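Local coordinates for probable secreted solute-binding lipoprotein (Streptomyces coelicolor, PDB 3I3V), which probably captures a solute outside the cell for an ABC-type importer, as other extracellular solute-binding lipoproteins do, at residues Y195-I209 against P383-R395. Residues are numbered along the deposited sequence; the frame is centred on the assembly and turned at random.
Sequences YSTGDFGVRGARLGI and PARVRAALESAYR
F200 lays one ring face on L390, whose CB sits 3.8 Å from the ring centroid, close to the normal, in a CH-pi contact. With CG anti to its own carbonyl carbon (chi1 -68°), F200 turns its ring toward helix 383-392, crossing L390 at about a right angle, and CE2 of Y394 meets its edge. Toward the N-terminal end of that helix I209 enters as a knob among P383, V386, R387 and L390; its CG2 meets CG1 of V386 tip to tip, a tight 3.4 Å. I182 of helix 172-182 touches both I209 and L390.

Y394 spreads its ring flat over G198, which has positive phi where helix 188-197 ends; the bare CA comes down on the ring face, 3.4 Å from the centroid and almost on its normal. At the far end of the ring Y394 OH donates to Y195 O at 2.7 Å, approaching from above the carbonyl plane.

On the outer side E391 runs past F200, and its OE2 accepts a weak, bent bond from F200 N at 3.3 Å. The same oxygen lies over the centre of the R387 guanidinium, a pairing of charges with no N-H directed at the oxygen. R387, extended from CG to NE, lays CG against CB of F200 (3.9 Å), with G201 CA at the guanidinium edge.

The last helix, 383-392, with Y394 just beyond, thus packs on the 198-201 turn between helices 188-197 and 203-217 and on I209 of the latter, in one lobe of a bilobal periplasmic-binding-protein fold.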
loop_
_atom_site.group_PDB
_atom_site.type_symbol
_atom_site.label_atom_id
_atom_site.label_comp_id
_atom_site.label_asym_id
_atom_site.label_seq_id
_atom_site.Cartn_x
_atom_site.Cartn_y
_atom_site.Cartn_z
ATOM N N TYR C 195 -16.806 -44.933 45.650
ATOM C CA TYR C 195 -17.694 -44.119 46.476
ATOM C C TYR C 195 -19.109 -43.934 45.970
ATOM O O TYR C 195 -19.956 -43.435 46.702
ATOM C CB TYR C 195 -17.041 -42.763 46.757
ATOM C CG TYR C 195 -15.932 -42.917 47.753
ATOM C CD1 TYR C 195 -16.209 -42.971 49.119
ATOM C CD2 TYR C 195 -14.623 -43.168 47.332
ATOM C CE1 TYR C 195 -15.219 -43.284 50.038
ATOM C CE2 TYR C 195 -13.628 -43.487 48.244
ATOM C CZ TYR C 195 -13.938 -43.547 49.594
ATOM O OH TYR C 195 -12.980 -43.910 50.496
ATOM N N SER C 196 -19.371 -44.338 44.729
ATOM C CA SER C 196 -20.723 -44.233 44.173
ATOM C C SER C 196 -21.550 -45.480 44.490
ATOM O O SER C 196 -22.735 -45.383 44.823
ATOM C CB SER C 196 -20.678 -44.053 42.650
ATOM O OG SER C 196 -20.424 -42.705 42.298
ATOM N N THR C 197 -20.905 -46.641 44.396
ATOM C CA THR C 197 -21.554 -47.936 44.620
ATOM C C THR C 197 -21.301 -48.559 45.995
ATOM O O THR C 197 -22.006 -49.485 46.404
ATOM C CB THR C 197 -21.091 -48.943 43.559
ATOM O OG1 THR C 197 -19.680 -49.170 43.708
ATOM C CG2 THR C 197 -21.353 -48.396 42.159
ATOM N N GLY C 198 -20.282 -48.060 46.693
ATOM C CA GLY C 198 -19.945 -48.588 48.003
ATOM C C GLY C 198 -19.259 -49.938 47.880
ATOM O O GLY C 198 -19.419 -50.803 48.738
ATOM N N ASP C 199 -18.492 -50.111 46.808
ATOM C CA ASP C 199 -17.781 -51.357 46.549
ATOM C C ASP C 199 -16.307 -51.238 46.934
ATOM O O ASP C 199 -15.449 -50.912 46.108
ATOM C CB ASP C 199 -17.921 -51.721 45.069
ATOM C CG ASP C 199 -17.203 -53.005 44.706
ATOM O OD1 ASP C 199 -17.168 -53.935 45.542
ATOM O OD2 ASP C 199 -16.690 -53.084 43.571
ATOM N N PHE C 200 -16.021 -51.518 48.200
ATOM C CA PHE C 200 -14.662 -51.429 48.719
ATOM C C PHE C 200 -13.886 -52.735 48.551
ATOM O O PHE C 200 -12.853 -52.944 49.190
ATOM C CB PHE C 200 -14.717 -51.006 50.190
ATOM C CG PHE C 200 -15.205 -49.601 50.384
ATOM C CD1 PHE C 200 -14.311 -48.529 50.365
ATOM C CD2 PHE C 200 -16.564 -49.336 50.504
ATOM C CE1 PHE C 200 -14.766 -47.220 50.458
ATOM C CE2 PHE C 200 -17.029 -48.035 50.596
ATOM C CZ PHE C 200 -16.126 -46.971 50.572
ATOM N N GLY C 201 -14.380 -53.598 47.671
ATOM C CA GLY C 201 -13.729 -54.870 47.429
ATOM C C GLY C 201 -12.736 -54.823 46.283
ATOM O O GLY C 201 -11.864 -55.686 46.198
ATOM N N VAL C 202 -12.871 -53.840 45.395
ATOM C CA VAL C 202 -11.951 -53.703 44.271
ATOM C C VAL C 202 -10.544 -53.633 44.851
ATOM O O VAL C 202 -10.317 -52.973 45.863
ATOM C CB VAL C 202 -12.253 -52.435 43.443
ATOM C CG1 VAL C 202 -13.633 -52.559 42.810
ATOM C CG2 VAL C 202 -12.196 -51.200 44.323
ATOM N N ARG C 203 -9.609 -54.324 44.207
ATOM C CA ARG C 203 -8.227 -54.393 44.669
ATOM C C ARG C 203 -7.620 -53.081 45.154
ATOM O O ARG C 203 -6.872 -53.069 46.127
ATOM C CB ARG C 203 -7.347 -55.018 43.580
ATOM C CG ARG C 203 -7.529 -56.539 43.421
ATOM C CD ARG C 203 -9.005 -56.939 43.225
ATOM N NE ARG C 203 -9.641 -56.162 42.161
ATOM C CZ ARG C 203 -10.930 -56.232 41.835
ATOM N NH1 ARG C 203 -11.747 -57.051 42.489
ATOM N NH2 ARG C 203 -11.402 -55.473 40.854
ATOM N N GLY C 204 -7.946 -51.983 44.483
ATOM C CA GLY C 204 -7.415 -50.688 44.872
ATOM C C GLY C 204 -7.874 -50.246 46.250
ATOM O O GLY C 204 -7.075 -49.745 47.044
ATOM N N ALA C 205 -9.161 -50.417 46.538
ATOM C CA ALA C 205 -9.707 -50.042 47.838
ATOM C C ALA C 205 -9.193 -50.978 48.928
ATOM O O ALA C 205 -9.018 -50.577 50.075
ATOM C CB ALA C 205 -11.227 -50.086 47.800
ATOM N N ARG C 206 -8.960 -52.233 48.557
ATOM C CA ARG C 206 -8.475 -53.236 49.499
ATOM C C ARG C 206 -7.060 -52.855 49.921
ATOM O O ARG C 206 -6.730 -52.847 51.105
ATOM C CB ARG C 206 -8.496 -54.618 48.834
ATOM C CG ARG C 206 -8.411 -55.806 49.789
ATOM C CD ARG C 206 -7.012 -56.411 49.830
ATOM N NE ARG C 206 -7.070 -57.869 49.955
ATOM C CZ ARG C 206 -6.009 -58.674 49.951
ATOM N NH1 ARG C 206 -4.784 -58.171 49.833
ATOM N NH2 ARG C 206 -6.175 -59.990 50.055
ATOM N N LEU C 207 -6.236 -52.520 48.937
ATOM C CA LEU C 207 -4.861 -52.119 49.196
ATOM C C LEU C 207 -4.831 -50.855 50.059
ATOM O O LEU C 207 -4.127 -50.800 51.075
ATOM C CB LEU C 207 -4.128 -51.883 47.870
ATOM C CG LEU C 207 -3.803 -53.174 47.102
ATOM C CD1 LEU C 207 -3.218 -52.854 45.728
ATOM C CD2 LEU C 207 -2.821 -54.007 47.920
ATOM N N GLY C 208 -5.612 -49.853 49.653
ATOM C CA GLY C 208 -5.678 -48.595 50.381
ATOM C C GLY C 208 -6.112 -48.765 51.823
ATOM O O GLY C 208 -5.611 -48.078 52.718
ATOM N N ILE C 209 -7.046 -49.685 52.050
ATOM C CA ILE C 209 -7.539 -49.951 53.396
ATOM C C ILE C 209 -6.432 -50.604 54.220
ATOM O O ILE C 209 -6.372 -50.414 55.432
ATOM C CB ILE C 209 -8.789 -50.862 53.377
ATOM C CG1 ILE C 209 -9.971 -50.117 52.746
ATOM C CG2 ILE C 209 -9.126 -51.296 54.783
ATOM C CD1 ILE C 209 -11.287 -50.879 52.780
ATOM N N PRO C 383 -8.704 -54.813 58.645
ATOM C CA PRO C 383 -9.029 -54.239 57.336
ATOM C C PRO C 383 -10.349 -54.823 56.842
ATOM O O PRO C 383 -11.079 -54.187 56.080
ATOM C CB PRO C 383 -7.854 -54.677 56.463
ATOM C CG PRO C 383 -6.719 -54.719 57.441
ATOM C CD PRO C 383 -7.349 -55.392 58.638
ATOM N N ALA C 384 -10.641 -56.040 57.288
ATOM C CA ALA C 384 -11.864 -56.729 56.909
ATOM C C ALA C 384 -13.055 -56.043 57.552
ATOM O O ALA C 384 -14.124 -55.943 56.951
ATOM C CB ALA C 384 -11.801 -58.188 57.354
ATOM N N ARG C 385 -12.872 -55.581 58.784
ATOM C CA ARG C 385 -13.941 -54.906 59.491
ATOM C C ARG C 385 -14.108 -53.482 58.967
ATOM O O ARG C 385 -15.227 -52.960 58.912
ATOM C CB ARG C 385 -13.663 -54.905 60.993
ATOM C CG ARG C 385 -13.872 -56.262 61.655
ATOM C CD ARG C 385 -13.548 -56.185 63.137
ATOM N NE ARG C 385 -14.285 -55.103 63.780
ATOM C CZ ARG C 385 -14.031 -54.643 65.002
ATOM N NH1 ARG C 385 -13.047 -55.175 65.721
ATOM N NH2 ARG C 385 -14.761 -53.651 65.505
ATOM N N VAL C 386 -12.995 -52.859 58.578
ATOM C CA VAL C 386 -13.036 -51.510 58.024
ATOM C C VAL C 386 -13.890 -51.573 56.761
ATOM O O VAL C 386 -14.849 -50.819 56.600
ATOM C CB VAL C 386 -11.608 -51.011 57.671
ATOM C CG1 VAL C 386 -11.667 -49.948 56.574
ATOM C CG2 VAL C 386 -10.946 -50.437 58.919
ATOM N N ARG C 387 -13.536 -52.505 55.884
ATOM C CA ARG C 387 -14.247 -52.712 54.636
ATOM C C ARG C 387 -15.727 -53.031 54.843
ATOM O O ARG C 387 -16.578 -52.547 54.098
ATOM C CB ARG C 387 -13.582 -53.835 53.852
ATOM C CG ARG C 387 -14.193 -54.111 52.499
ATOM C CD ARG C 387 -13.269 -55.021 51.709
ATOM N NE ARG C 387 -13.908 -55.637 50.550
ATOM C CZ ARG C 387 -15.005 -56.384 50.614
ATOM N NH1 ARG C 387 -15.591 -56.600 51.785
ATOM N NH2 ARG C 387 -15.499 -56.942 49.512
ATOM N N ALA C 388 -16.036 -53.839 55.851
ATOM C CA ALA C 388 -17.424 -54.198 56.127
ATOM C C ALA C 388 -18.213 -52.989 56.648
ATOM O O ALA C 388 -19.367 -52.759 56.259
ATOM C CB ALA C 388 -17.478 -55.352 57.146
ATOM N N ALA C 389 -17.585 -52.212 57.523
ATOM C CA ALA C 389 -18.234 -51.033 58.081
ATOM C C ALA C 389 -18.490 -49.992 56.988
ATOM O O ALA C 389 -19.544 -49.363 56.949
ATOM C CB ALA C 389 -17.368 -50.437 59.190
ATOM N N LEU C 390 -17.521 -49.816 56.099
ATOM C CA LEU C 390 -17.663 -48.852 55.016
ATOM C C LEU C 390 -18.813 -49.286 54.105
ATOM O O LEU C 390 -19.734 -48.511 53.842
ATOM C CB LEU C 390 -16.348 -48.763 54.230
ATOM C CG LEU C 390 -15.393 -47.565 54.406
ATOM C CD1 LEU C 390 -15.581 -46.881 55.748
ATOM C CD2 LEU C 390 -13.958 -48.053 54.238
ATOM N N GLU C 391 -18.767 -50.536 53.647
ATOM C CA GLU C 391 -19.791 -51.068 52.761
ATOM C C GLU C 391 -21.195 -51.056 53.361
ATOM O O GLU C 391 -22.181 -50.921 52.633
ATOM C CB GLU C 391 -19.426 -52.486 52.331
ATOM C CG GLU C 391 -18.098 -52.582 51.589
ATOM C CD GLU C 391 -17.860 -53.954 50.986
ATOM O OE1 GLU C 391 -18.515 -54.922 51.431
ATOM O OE2 GLU C 391 -17.013 -54.066 50.076
ATOM N N SER C 392 -21.286 -51.196 54.681
ATOM C CA SER C 392 -22.579 -51.191 55.360
ATOM C C SER C 392 -23.188 -49.801 55.395
ATOM O O SER C 392 -24.385 -49.641 55.653
ATOM C CB SER C 392 -22.433 -51.696 56.792
ATOM O OG SER C 392 -22.901 -53.030 56.908
ATOM N N ALA C 393 -22.359 -48.795 55.146
ATOM C CA ALA C 393 -22.830 -47.425 55.152
ATOM C C ALA C 393 -23.770 -47.228 53.973
ATOM O O ALA C 393 -24.572 -46.300 53.956
ATOM C CB ALA C 393 -21.643 -46.461 55.062
ATOM N N TYR C 394 -23.673 -48.125 52.997
ATOM C CA TYR C 394 -24.503 -48.060 51.800
ATOM C C TYR C 394 -25.711 -48.986 51.862
ATOM O O TYR C 394 -26.323 -49.266 50.837
ATOM C CB TYR C 394 -23.662 -48.404 50.571
ATOM C CG TYR C 394 -22.657 -47.341 50.203
ATOM C CD1 TYR C 394 -22.886 -46.485 49.127
ATOM C CD2 TYR C 394 -21.469 -47.195 50.925
ATOM C CE1 TYR C 394 -21.953 -45.512 48.772
ATOM C CE2 TYR C 394 -20.528 -46.223 50.584
ATOM C CZ TYR C 394 -20.775 -45.388 49.508
ATOM O OH TYR C 394 -19.850 -44.428 49.161
ATOM N N ARG C 395 -26.057 -49.450 53.060
ATOM C CA ARG C 395 -27.193 -50.353 53.236
ATOM C C ARG C 395 -28.484 -49.846 52.574
ATOM O O ARG C 395 -29.475 -50.575 52.503
ATOM C CB ARG C 395 -27.431 -50.607 54.725
#